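Local coordinates for protein CurJ (Moorea producens 3L, PDB 5TZ6) that probably catalyses dehydration, including vinylogous dehydration, of polyketide intermediates in curacin biosynthesis, and is held here as an inactive mutant with a bound hydroxy-enoic acid, at residues His170-Ile176 with Lys236-Phe240; Val43-Val48 with Asn301-Leu306; Lys210-His214 with Phe248-Ser253; Gln180-Glu186 with Met199-Ile205. The protein carries 1 engineered substitution. All blocks are in the same frame, centred on the assembly; numbering follows the deposited sequence.

Contact 3 is the most deeply buried of the four and lies nearest the centre of the chain. Contacts 1, 2 and 4 are only partly buried, with exposed residues at their margins. Contacts 1 and 3 use different parts of strand 239-250, one at its start and one at its end. Contacts 1 and 2 touch: Ile176 packs on Pro302, near the bound ligand. Contact 4 meets contact 1 through Arg183 and Trp172, and contact 3 through Ile205 and His214. The chemistry differs with place. Contact 1 is largely polar, with an arginine reading backbone carbonyls. Contacts 2 and 3 are mainly apolar. Contact 4 adds strand pairing to apolar packing around one tryptophan.

Contact 1 (His170-Ile176 with Lys236-Phe240)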
# COMPACT_ATOMS: atom_id res chain seq x y z
N HIS A 170 6.81 -28.33 29.78
CA HIS A 170 5.81 -27.53 30.48
C HIS A 170 4.81 -26.94 29.50
O HIS A 170 3.61 -26.91 29.77
CB HIS A 170 6.49 -26.42 31.30
CG HIS A 170 5.52 -25.46 31.93
ND1 HIS A 170 5.12 -25.57 33.24
CD2 HIS A 170 4.88 -24.38 31.43
CE1 HIS A 170 4.27 -24.59 33.52
NE2 HIS A 170 4.11 -23.86 32.44
N LEU A 171 5.29 -26.49 28.34
CA LEU A 171 4.37 -25.90 27.38
C LEU A 171 3.58 -26.98 26.66
O LEU A 171 2.37 -26.82 26.43
CB LEU A 171 5.15 -25.03 26.39
CG LEU A 171 5.73 -23.73 26.97
CD1 LEU A 171 6.60 -23.04 25.94
CD2 LEU A 171 4.62 -22.79 27.44
N TRP A 172 4.24 -28.09 26.32
CA TRP A 172 3.55 -29.18 25.63
C TRP A 172 2.32 -29.64 26.40
O TRP A 172 1.28 -29.92 25.80
CB TRP A 172 4.53 -30.34 25.41
CG TRP A 172 4.11 -31.27 24.31
CD1 TRP A 172 3.31 -32.37 24.42
CD2 TRP A 172 4.45 -31.16 22.93
NE1 TRP A 172 3.15 -32.96 23.19
CE2 TRP A 172 3.84 -32.23 22.26
CE3 TRP A 172 5.23 -30.26 22.19
CZ2 TRP A 172 3.97 -32.43 20.89
CZ3 TRP A 172 5.36 -30.46 20.83
CH2 TRP A 172 4.73 -31.54 20.19
N ASP A 173 2.42 -29.67 27.73
CA ASP A 173 1.30 -30.13 28.54
C ASP A 173 0.11 -29.19 28.46
O ASP A 173 -1.04 -29.63 28.59
CB ASP A 173 1.76 -30.30 29.99
CG ASP A 173 2.83 -31.36 30.14
OD1 ASP A 173 2.85 -32.32 29.33
OD2 ASP A 173 3.66 -31.24 31.06
N ARG A 174 0.35 -27.89 28.24
CA ARG A 174 -0.73 -26.93 28.08
C ARG A 174 -1.24 -26.85 26.65
O ARG A 174 -1.97 -25.91 26.32
CB ARG A 174 -0.27 -25.53 28.54
CG ARG A 174 -0.39 -25.33 30.05
CD ARG A 174 0.81 -25.92 30.78
NE ARG A 174 0.70 -25.73 32.23
CZ ARG A 174 1.45 -26.38 33.12
NH1 ARG A 174 2.36 -27.24 32.72
NH2 ARG A 174 1.28 -26.15 34.42
N GLN A 175 -0.89 -27.82 25.81
CA GLN A 175 -1.27 -27.85 24.40
C GLN A 175 -0.60 -26.75 23.59
O GLN A 175 -1.11 -26.36 22.54
CB GLN A 175 -2.79 -27.75 24.23
CG GLN A 175 -3.54 -28.69 25.14
CD GLN A 175 -3.02 -30.09 25.04
OE1 GLN A 175 -2.72 -30.59 23.95
NE2 GLN A 175 -2.87 -30.74 26.19
N ILE A 176 0.52 -26.24 24.06
CA ILE A 176 1.34 -25.31 23.29
C ILE A 176 2.51 -26.12 22.74
O ILE A 176 3.51 -26.34 23.43
CB ILE A 176 1.80 -24.11 24.13
CG1 ILE A 176 0.59 -23.33 24.64
CG2 ILE A 176 2.68 -23.20 23.29
CD1 ILE A 176 0.94 -22.26 25.64
N LYS A 236 -3.55 -27.23 35.79
CA LYS A 236 -2.60 -27.71 34.80
C LYS A 236 -2.99 -27.34 33.37
O LYS A 236 -2.20 -27.59 32.45
CB LYS A 236 -2.44 -29.23 34.95
CG LYS A 236 -1.49 -29.61 36.08
CD LYS A 236 -2.09 -29.23 37.43
CE LYS A 236 -1.20 -29.62 38.61
NZ LYS A 236 -1.67 -28.99 39.88
N ASN A 237 -4.19 -26.80 33.16
CA ASN A 237 -4.59 -26.28 31.85
C ASN A 237 -4.00 -24.91 31.56
O ASN A 237 -4.00 -24.48 30.40
CB ASN A 237 -6.11 -26.20 31.74
CG ASN A 237 -6.75 -27.55 31.54
OD1 ASN A 237 -6.08 -28.51 31.15
ND2 ASN A 237 -8.06 -27.65 31.78
N GLU A 238 -3.51 -24.20 32.58
CA GLU A 238 -3.14 -22.80 32.47
C GLU A 238 -1.62 -22.62 32.50
O GLU A 238 -0.90 -23.38 33.15
CB GLU A 238 -3.72 -22.00 33.63
CG GLU A 238 -5.22 -21.79 33.61
CD GLU A 238 -5.73 -21.19 34.91
OE1 GLU A 238 -6.88 -20.70 34.94
OE2 GLU A 238 -4.98 -21.21 35.91
N THR A 239 -1.16 -21.59 31.80
CA THR A 239 0.21 -21.12 31.91
C THR A 239 0.20 -19.60 31.83
O THR A 239 -0.81 -18.98 31.51
CB THR A 239 1.09 -21.72 30.80
OG1 THR A 239 2.47 -21.39 31.05
CG2 THR A 239 0.67 -21.21 29.43
N PHE A 240 1.35 -18.99 32.14
CA PHE A 240 1.48 -17.54 32.04
C PHE A 240 1.66 -17.17 30.57
O PHE A 240 2.62 -17.60 29.93
CB PHE A 240 2.66 -17.04 32.88
CG PHE A 240 2.44 -17.16 34.37
CD1 PHE A 240 1.64 -16.25 35.04
CD2 PHE A 240 3.03 -18.19 35.09
CE1 PHE A 240 1.43 -16.36 36.41
CE2 PHE A 240 2.82 -18.30 36.46
CZ PHE A 240 2.02 -17.38 37.12
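Arg174 and Asn237 bring the two backbones together, with their CA atoms 5.4 Å apart. The first segment is the end of helix 164-173, closed by a Schellman motif. Gln175 has positive phi there. Ile176 N bonds back to Leu171 O, and Gln175 N to Trp172 O. The second segment is a loop that enters strand 239-250 of the hotdog fold, where Thr239 pairs with Ala300. Leu171 and Phe240 line the ligand pocket, so the contact ties a helix end to a strand beside the bound acid.

Arg174 carries most of the contact. Its chain bends at chi2 (82°), which turns the guanidinium back along the helix while NE faces the loop. NE donates to Glu238 O at 3.0 Å, in a fairly straight bond (163°). The carbonyl oxygen lies near the guanidinium plane, but the donor stands well above the carbonyl plane. Lys236 O sits over one guanidinium face without bonding to NE. NH1 donates to His170 O at 3.2 Å, in the carbonyl plane and on a lone pair. Two carbonyls thus fix the rotation of the group. The His170 ring also packs against it, with Arg174 NH1 over the rim of one ring face.

Thr239 makes further contacts. Its methyl CG2 meets Ile176 CD1 tip to tip at 3.9 Å. Its hydroxyl is anti to the backbone N (chi1 -172°), which directs it to the imidazole edge. Thr239 OG1 lies 3.3 Å from His170 NE2, in the ring plane, in a hydrogen bond that either could donate.

Contact 2 (Val43-Val48 with Asn301-Leu306); sequences VYEQVV and NPKILL
Tyr44 reaches Lys303 from an uncommon backbone position, with a positive phi of 45°, in the left-handed helical region. It is the first of two non-glycine residues in the middle of a type I' turn from Val43 to Gln46. The turn joins strands 41-43 and 46-49. Against it lies the short helix 302-305, close to the modelled C-terminus. The contact joins the two hotdog family regions of the dehydratase, and Pro302 and Leu305 both touch the bound acid.

The Tyr44 ring lies along the start of the helix. Lys303 CB sits over one ring face, 3.8 Å from the ring centroid and 19° off the normal, as a CH-pi contact. Further out, Lys303 CE approaches Tyr44 CE2 at 3.9 Å. Tyr44 OH is 3.3 Å from Asn301 OD1. Asn301 is the N-cap of the helix, and its OD1 accepts from Lys303 N at 2.9 Å. CG of Asn301 is anti to the backbone N (chi1 -174°), which folds the amide back over the helix start.

Leu306 makes up the apolar side. Its CD2 packs on Val48 CG2 at 3.4 Å, and the two side chains meet at a slant. Gln46 approaches Leu306 from the opposite direction, with OE1 3.9 Å from Leu306 CD1. Val43 CG1 also meets Pro302 CB at 3.5 Å, crossing it at about a right angle.

Turn and helix are thus held mainly by shape. The clear hydrogen bonds lie within each segment, while valine, leucine, proline and an aromatic face supply the joint.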
# COMPACT_ATOMS: atom_id res chain seq x y z
N VAL A 43 -1.17 -24.10 18.87
CA VAL A 43 -1.93 -24.01 20.12
C VAL A 43 -3.26 -24.72 19.91
O VAL A 43 -4.05 -24.32 19.05
CB VAL A 43 -2.15 -22.55 20.55
CG1 VAL A 43 -2.84 -22.50 21.90
CG2 VAL A 43 -0.81 -21.81 20.61
N TYR A 44 -3.51 -25.75 20.72
CA TYR A 44 -4.73 -26.56 20.57
C TYR A 44 -4.99 -26.90 19.11
O TYR A 44 -6.14 -26.83 18.65
CB TYR A 44 -5.94 -25.85 21.19
CG TYR A 44 -6.05 -26.02 22.70
CD1 TYR A 44 -5.43 -25.15 23.57
CD2 TYR A 44 -6.78 -27.08 23.24
CE1 TYR A 44 -5.53 -25.32 24.94
CE2 TYR A 44 -6.89 -27.26 24.61
CZ TYR A 44 -6.26 -26.38 25.45
OH TYR A 44 -6.35 -26.54 26.82
N GLU A 45 -3.94 -27.27 18.39
CA GLU A 45 -3.96 -27.73 17.00
C GLU A 45 -4.16 -26.60 15.98
O GLU A 45 -4.40 -26.89 14.80
CB GLU A 45 -5.02 -28.81 16.77
CG GLU A 45 -4.82 -30.04 17.66
CD GLU A 45 -5.78 -31.16 17.32
OE1 GLU A 45 -5.39 -32.34 17.45
OE2 GLU A 45 -6.92 -30.87 16.91
N GLN A 46 -4.04 -25.34 16.38
CA GLN A 46 -4.23 -24.23 15.47
C GLN A 46 -2.91 -23.48 15.29
O GLN A 46 -2.13 -23.36 16.24
CB GLN A 46 -5.29 -23.24 15.98
CG GLN A 46 -6.66 -23.84 16.25
CD GLN A 46 -7.64 -22.78 16.73
OE1 GLN A 46 -8.20 -22.88 17.82
NE2 GLN A 46 -7.85 -21.76 15.90
N VAL A 47 -2.68 -22.99 14.08
CA VAL A 47 -1.55 -22.10 13.86
C VAL A 47 -1.87 -20.76 14.49
O VAL A 47 -2.87 -20.12 14.14
CB VAL A 47 -1.25 -21.95 12.36
CG1 VAL A 47 -0.20 -20.89 12.14
CG2 VAL A 47 -0.80 -23.28 11.79
N VAL A 48 -1.02 -20.32 15.40
CA VAL A 48 -1.22 -19.07 16.13
C VAL A 48 0.04 -18.23 16.02
O VAL A 48 1.16 -18.75 16.12
CB VAL A 48 -1.57 -19.33 17.61
CG1 VAL A 48 -1.50 -18.03 18.41
CG2 VAL A 48 -2.96 -19.94 17.73
N ASN A 301 -5.77 -20.08 30.09
CA ASN A 301 -5.91 -21.28 29.28
C ASN A 301 -5.78 -20.88 27.82
O ASN A 301 -6.64 -20.13 27.32
CB ASN A 301 -7.25 -21.94 29.53
CG ASN A 301 -7.39 -23.28 28.83
OD1 ASN A 301 -6.92 -23.45 27.70
ND2 ASN A 301 -8.04 -24.22 29.49
N PRO A 302 -4.76 -21.33 27.10
CA PRO A 302 -4.58 -20.87 25.71
C PRO A 302 -5.79 -21.12 24.84
O PRO A 302 -6.02 -20.38 23.87
CB PRO A 302 -3.36 -21.66 25.23
CG PRO A 302 -2.60 -21.96 26.49
CD PRO A 302 -3.67 -22.23 27.52
N LYS A 303 -6.61 -22.12 25.19
CA LYS A 303 -7.85 -22.35 24.46
C LYS A 303 -8.71 -21.09 24.45
O LYS A 303 -9.26 -20.72 23.40
CB LYS A 303 -8.64 -23.50 25.07
CG LYS A 303 -9.93 -23.77 24.31
CD LYS A 303 -10.95 -24.57 25.11
CE LYS A 303 -10.48 -25.97 25.45
NZ LYS A 303 -11.56 -26.74 26.15
N ILE A 304 -8.82 -20.42 25.59
CA ILE A 304 -9.73 -19.28 25.67
C ILE A 304 -9.15 -18.08 24.93
O ILE A 304 -9.90 -17.28 24.36
CB ILE A 304 -10.05 -18.94 27.14
CG1 ILE A 304 -10.25 -20.22 27.96
CG2 ILE A 304 -11.30 -18.06 27.22
CD1 ILE A 304 -11.43 -21.05 27.52
N LEU A 305 -7.82 -17.95 24.90
CA LEU A 305 -7.22 -16.92 24.08
C LEU A 305 -7.52 -17.15 22.61
O LEU A 305 -7.69 -16.19 21.85
CB LEU A 305 -5.71 -16.85 24.30
CG LEU A 305 -5.24 -15.89 25.40
CD1 LEU A 305 -5.98 -16.13 26.72
CD2 LEU A 305 -3.73 -16.00 25.60
N LEU A 306 -7.60 -18.41 22.18
CA LEU A 306 -7.73 -18.67 20.75
C LEU A 306 -9.14 -18.42 20.21
O LEU A 306 -9.36 -18.61 19.01
CB LEU A 306 -7.31 -20.10 20.43
CG LEU A 306 -5.85 -20.36 20.80
CD1 LEU A 306 -5.36 -21.65 20.16
CD2 LEU A 306 -5.00 -19.17 20.38

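Contact 3 (Lys210-His214 with Phe248-Ser253)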
# COMPACT_ATOMS: atom_id res chain seq x y z
N LYS A 210 18.14 -10.71 7.53
CA LYS A 210 17.23 -9.64 7.13
C LYS A 210 16.33 -9.18 8.26
O LYS A 210 15.76 -8.08 8.18
CB LYS A 210 16.37 -10.10 5.94
CG LYS A 210 16.73 -9.47 4.61
CD LYS A 210 18.02 -10.03 4.04
CE LYS A 210 18.21 -9.62 2.59
NZ LYS A 210 18.09 -8.15 2.39
N TYR A 211 16.18 -9.98 9.31
CA TYR A 211 15.37 -9.61 10.46
C TYR A 211 16.18 -8.77 11.44
O TYR A 211 17.38 -9.00 11.64
CB TYR A 211 14.86 -10.85 11.18
CG TYR A 211 13.80 -11.66 10.46
CD1 TYR A 211 14.16 -12.66 9.56
CD2 TYR A 211 12.45 -11.46 10.71
CE1 TYR A 211 13.20 -13.42 8.92
CE2 TYR A 211 11.48 -12.22 10.06
CZ TYR A 211 11.86 -13.19 9.17
OH TYR A 211 10.91 -13.95 8.52
N GLN A 212 15.52 -7.79 12.06
CA GLN A 212 16.09 -7.18 13.26
C GLN A 212 16.18 -8.20 14.39
O GLN A 212 17.27 -8.49 14.90
CB GLN A 212 15.26 -5.96 13.69
CG GLN A 212 15.46 -4.71 12.83
CD GLN A 212 15.09 -4.92 11.38
OE1 GLN A 212 13.98 -5.33 11.06
NE2 GLN A 212 16.03 -4.64 10.48
N LEU A 213 15.03 -8.74 14.80
CA LEU A 213 14.96 -9.85 15.74
C LEU A 213 13.91 -10.82 15.23
O LEU A 213 12.73 -10.47 15.11
CB LEU A 213 14.59 -9.39 17.15
CG LEU A 213 15.64 -8.66 17.98
CD1 LEU A 213 15.12 -8.44 19.39
CD2 LEU A 213 16.95 -9.45 18.00
N HIS A 214 14.34 -12.04 14.91
CA HIS A 214 13.43 -13.04 14.39
C HIS A 214 12.27 -13.26 15.36
O HIS A 214 12.48 -13.27 16.58
CB HIS A 214 14.16 -14.35 14.14
CG HIS A 214 13.46 -15.27 13.18
ND1 HIS A 214 12.42 -16.09 13.57
CD2 HIS A 214 13.65 -15.50 11.86
CE1 HIS A 214 12.00 -16.78 12.52
NE2 HIS A 214 12.73 -16.44 11.47
N PHE A 248 10.12 -2.33 25.48
CA PHE A 248 10.98 -3.25 24.75
C PHE A 248 11.94 -2.43 23.89
O PHE A 248 11.51 -1.68 23.01
CB PHE A 248 10.14 -4.18 23.87
CG PHE A 248 10.94 -5.24 23.16
CD1 PHE A 248 11.80 -4.91 22.13
CD2 PHE A 248 10.80 -6.57 23.51
CE1 PHE A 248 12.53 -5.89 21.48
CE2 PHE A 248 11.52 -7.56 22.86
CZ PHE A 248 12.39 -7.21 21.85
N THR A 249 13.24 -2.60 24.11
CA THR A 249 14.25 -1.84 23.39
C THR A 249 15.08 -2.78 22.52
O THR A 249 15.63 -3.77 23.01
CB THR A 249 15.15 -1.06 24.35
OG1 THR A 249 14.35 -0.27 25.22
CG2 THR A 249 16.10 -0.15 23.56
N PHE A 250 15.15 -2.45 21.24
CA PHE A 250 16.02 -3.11 20.28
C PHE A 250 17.22 -2.20 20.03
O PHE A 250 17.05 -1.05 19.61
CB PHE A 250 15.27 -3.39 18.98
CG PHE A 250 16.15 -3.87 17.85
CD1 PHE A 250 16.68 -5.15 17.85
CD2 PHE A 250 16.45 -3.02 16.80
CE1 PHE A 250 17.49 -5.58 16.80
CE2 PHE A 250 17.25 -3.44 15.75
CZ PHE A 250 17.77 -4.72 15.75
N TYR A 251 18.42 -2.71 20.30
CA TYR A 251 19.66 -1.96 20.13
C TYR A 251 20.31 -2.24 18.77
O TYR A 251 20.54 -1.32 17.99
CB TYR A 251 20.62 -2.29 21.28
CG TYR A 251 20.08 -1.88 22.62
CD1 TYR A 251 20.26 -0.59 23.10
CD2 TYR A 251 19.36 -2.77 23.40
CE1 TYR A 251 19.75 -0.20 24.32
CE2 TYR A 251 18.84 -2.39 24.64
CZ TYR A 251 19.05 -1.11 25.09
OH TYR A 251 18.54 -0.72 26.31
N ASN A 252 20.62 -3.50 18.49
CA ASN A 252 21.20 -3.87 17.20
C ASN A 252 21.05 -5.37 17.00
O ASN A 252 20.97 -6.13 17.97
CB ASN A 252 22.68 -3.46 17.11
CG ASN A 252 23.52 -4.06 18.22
OD1 ASN A 252 23.90 -3.36 19.17
ND2 ASN A 252 23.83 -5.35 18.11
N SER A 253 21.02 -5.79 15.74
CA SER A 253 20.87 -7.20 15.41
C SER A 253 22.23 -7.90 15.48
O SER A 253 23.27 -7.31 15.19
CB SER A 253 20.26 -7.37 14.02
OG SER A 253 19.57 -8.60 13.92
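Phe250 and Gln212 meet through two torsions. The Phe250 ring stands anti to its main-chain nitrogen (chi1 171°). Gln212 CG stands anti to its carbonyl carbon (chi1 -76°), which brings CG, like CB, beside the ring. The bend at chi2 then turns the amide off towards His9. Gln212 CB sits over one face of Phe250, 3.9 Å from the ring centroid and 28° off the normal, as a CH-pi contact. The amide plane is nearly perpendicular to the ring. Asn252 N lies over the opposite face.

Leu213 continues the apolar surface. Its CG lies 3.7 Å from Phe250 CD1, as the two side chains slide past each other in opposite directions. Its CD1 meets the edge of Phe248, in the ring plane, 3.9 Å from CZ. With an alanine in place of Phe250, Gln212 CB and Leu213 CG would probably lose their shared partner, and a gap would open between the loop and the strand.

The end of strand 239-250 in the hotdog fold is thus joined to the loop before helix 215-223. Helix 51-65 adds Leu59 against Phe250 and Ile55 against Phe248. Ser253 OG donates to Gln212 O; the modelled 2.5 Å is short and the exact length doubtful. The result is a buried, mainly hydrophobic joint, with the serine hydroxyl as a polar link to a loop carbonyl at its margin.

Contact 4 (Gln180-Glu186 with Met199-Ile205)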
# COMPACT_ATOMS: atom_id res chain seq x y z
N GLN A 180 10.50 -26.93 15.82
CA GLN A 180 11.95 -26.76 15.93
C GLN A 180 12.35 -25.30 15.91
O GLN A 180 13.15 -24.85 16.73
CB GLN A 180 12.65 -27.51 14.80
CG GLN A 180 14.16 -27.58 14.92
CD GLN A 180 14.77 -28.64 14.02
OE1 GLN A 180 14.09 -29.57 13.58
NE2 GLN A 180 16.06 -28.50 13.74
N SER A 181 11.76 -24.52 15.00
CA SER A 181 12.22 -23.15 14.83
C SER A 181 11.88 -22.25 16.01
O SER A 181 12.43 -21.15 16.10
CB SER A 181 11.65 -22.58 13.54
OG SER A 181 10.24 -22.62 13.55
N PHE A 182 11.04 -22.70 16.95
CA PHE A 182 10.77 -21.92 18.15
C PHE A 182 11.57 -22.40 19.36
O PHE A 182 11.39 -21.87 20.46
CB PHE A 182 9.27 -21.95 18.48
CG PHE A 182 8.48 -20.85 17.81
CD1 PHE A 182 8.35 -19.61 18.42
CD2 PHE A 182 7.89 -21.05 16.58
CE1 PHE A 182 7.64 -18.58 17.80
CE2 PHE A 182 7.18 -20.03 15.96
CZ PHE A 182 7.06 -18.79 16.57
N ARG A 183 12.46 -23.37 19.18
CA ARG A 183 13.23 -23.95 20.29
C ARG A 183 14.67 -23.44 20.21
O ARG A 183 15.58 -24.15 19.78
CB ARG A 183 13.15 -25.48 20.27
CG ARG A 183 11.73 -26.01 20.53
CD ARG A 183 11.65 -27.52 20.55
NE ARG A 183 10.28 -27.95 20.82
CZ ARG A 183 9.95 -28.97 21.61
NH1 ARG A 183 8.67 -29.27 21.81
NH2 ARG A 183 10.90 -29.67 22.22
N TRP A 184 14.86 -22.19 20.64
CA TRP A 184 16.16 -21.54 20.65
C TRP A 184 16.96 -21.85 21.91
O TRP A 184 18.20 -21.84 21.87
CB TRP A 184 16.00 -20.02 20.55
CG TRP A 184 15.71 -19.47 19.18
CD1 TRP A 184 14.59 -19.67 18.43
CD2 TRP A 184 16.56 -18.61 18.41
NE1 TRP A 184 14.69 -19.00 17.24
CE2 TRP A 184 15.89 -18.33 17.20
CE3 TRP A 184 17.82 -18.04 18.63
CZ2 TRP A 184 16.44 -17.52 16.21
CZ3 TRP A 184 18.37 -17.23 17.64
CH2 TRP A 184 17.68 -16.98 16.45
N ILE A 185 16.29 -22.10 23.03
CA ILE A 185 16.96 -22.26 24.32
C ILE A 185 17.66 -23.61 24.36
O ILE A 185 17.02 -24.66 24.43
CB ILE A 185 15.98 -22.09 25.49
CG1 ILE A 185 15.36 -20.69 25.43
CG2 ILE A 185 16.69 -22.36 26.81
CD1 ILE A 185 14.37 -20.38 26.51
N GLU A 186 18.99 -23.59 24.31
CA GLU A 186 19.78 -24.81 24.40
C GLU A 186 20.19 -25.14 25.83
O GLU A 186 20.30 -26.32 26.17
CB GLU A 186 21.05 -24.69 23.55
CG GLU A 186 20.81 -24.68 22.05
CD GLU A 186 21.16 -26.01 21.41
OE1 GLU A 186 22.35 -26.37 21.40
OE2 GLU A 186 20.24 -26.70 20.92
N MET A 199 21.18 -19.65 24.14
CA MET A 199 20.34 -19.81 22.96
C MET A 199 21.18 -19.96 21.71
O MET A 199 22.21 -19.28 21.55
CB MET A 199 19.40 -18.63 22.79
CG MET A 199 18.15 -18.71 23.63
SD MET A 199 17.60 -17.10 24.17
CE MET A 199 15.94 -17.50 24.73
N LYS A 200 20.74 -20.85 20.83
CA LYS A 200 21.33 -21.03 19.51
C LYS A 200 20.23 -20.96 18.47
O LYS A 200 19.07 -21.31 18.74
CB LYS A 200 22.07 -22.37 19.39
CG LYS A 200 23.32 -22.50 20.23
CD LYS A 200 23.98 -23.86 20.03
CE LYS A 200 25.30 -23.97 20.79
NZ LYS A 200 25.94 -25.30 20.60
N VAL A 201 20.59 -20.49 17.28
CA VAL A 201 19.65 -20.31 16.19
C VAL A 201 19.25 -21.69 15.68
O VAL A 201 20.12 -22.49 15.31
CB VAL A 201 20.25 -19.44 15.07
CG1 VAL A 201 21.64 -19.92 14.73
CG2 VAL A 201 19.36 -19.46 13.84
N PRO A 202 17.96 -22.03 15.69
CA PRO A 202 17.54 -23.34 15.18
C PRO A 202 18.09 -23.59 13.78
O PRO A 202 18.25 -22.67 12.97
CB PRO A 202 16.01 -23.24 15.17
CG PRO A 202 15.70 -22.28 16.26
CD PRO A 202 16.83 -21.28 16.28
N LYS A 203 18.37 -24.86 13.50
CA LYS A 203 18.89 -25.26 12.20
C LYS A 203 17.88 -25.05 11.08
O LYS A 203 18.27 -25.01 9.91
CB LYS A 203 19.35 -26.71 12.29
CG LYS A 203 20.62 -26.84 13.12
CD LYS A 203 20.80 -28.22 13.74
CE LYS A 203 20.09 -28.29 15.09
NZ LYS A 203 20.13 -29.63 15.73
N THR A 204 16.60 -24.90 11.40
CA THR A 204 15.56 -24.69 10.40
C THR A 204 15.39 -23.23 9.99
O THR A 204 14.66 -22.95 9.03
CB THR A 204 14.23 -25.27 10.89
OG1 THR A 204 14.05 -24.97 12.29
CG2 THR A 204 14.19 -26.77 10.68
N ILE A 205 16.02 -22.29 10.70
CA ILE A 205 15.95 -20.86 10.38
C ILE A 205 17.21 -20.49 9.61
O ILE A 205 18.32 -20.85 10.01
CB ILE A 205 15.83 -20.01 11.65
CG1 ILE A 205 14.52 -20.32 12.38
CG2 ILE A 205 15.91 -18.53 11.30
CD1 ILE A 205 14.34 -19.52 13.64
O HOH W 1 18.42 -24.28 18.70
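Trp184 CB meets Met199 CG at 4.0 Å, where the side chain leaves the backbone. Pro202 CD comes over the face of the five-membered ring, the two side chains crossing at about a right angle. CE3 runs past Lys200 O at 3.5 Å. CZ3 is 3.6 Å from Val201 CA, which makes a CH-pi contact over the six-membered ring. CH2 touches Val201 CB, and CZ2 reaches Ile205 CD1 at 3.9 Å. NE1 bonds to Thr216 OG1 of helix 215-223 and only weakly to Ser181 O.

The residue stands at the open end of the antiparallel hairpin of strands 185-190 and 194-200. Trp184 O accepts from Lys200 N at 2.9 Å, in the carbonyl plane. Ile185 and Met199 form the next, non-hydrogen-bonded pair, their side chains side by side on one face. A serine replacing Trp184 would probably leave Val201, Pro202 and Ile205 without the flat surface they share, and Thr216 without its indole partner.

A water donates to both Arg183 O and Lys200 O, bridging the loop before strand 185-190 to the end of strand 194-200. On the solvent side, Glu186 OE1 forms a long salt bridge with Lys200 NZ, at 3.8 Å.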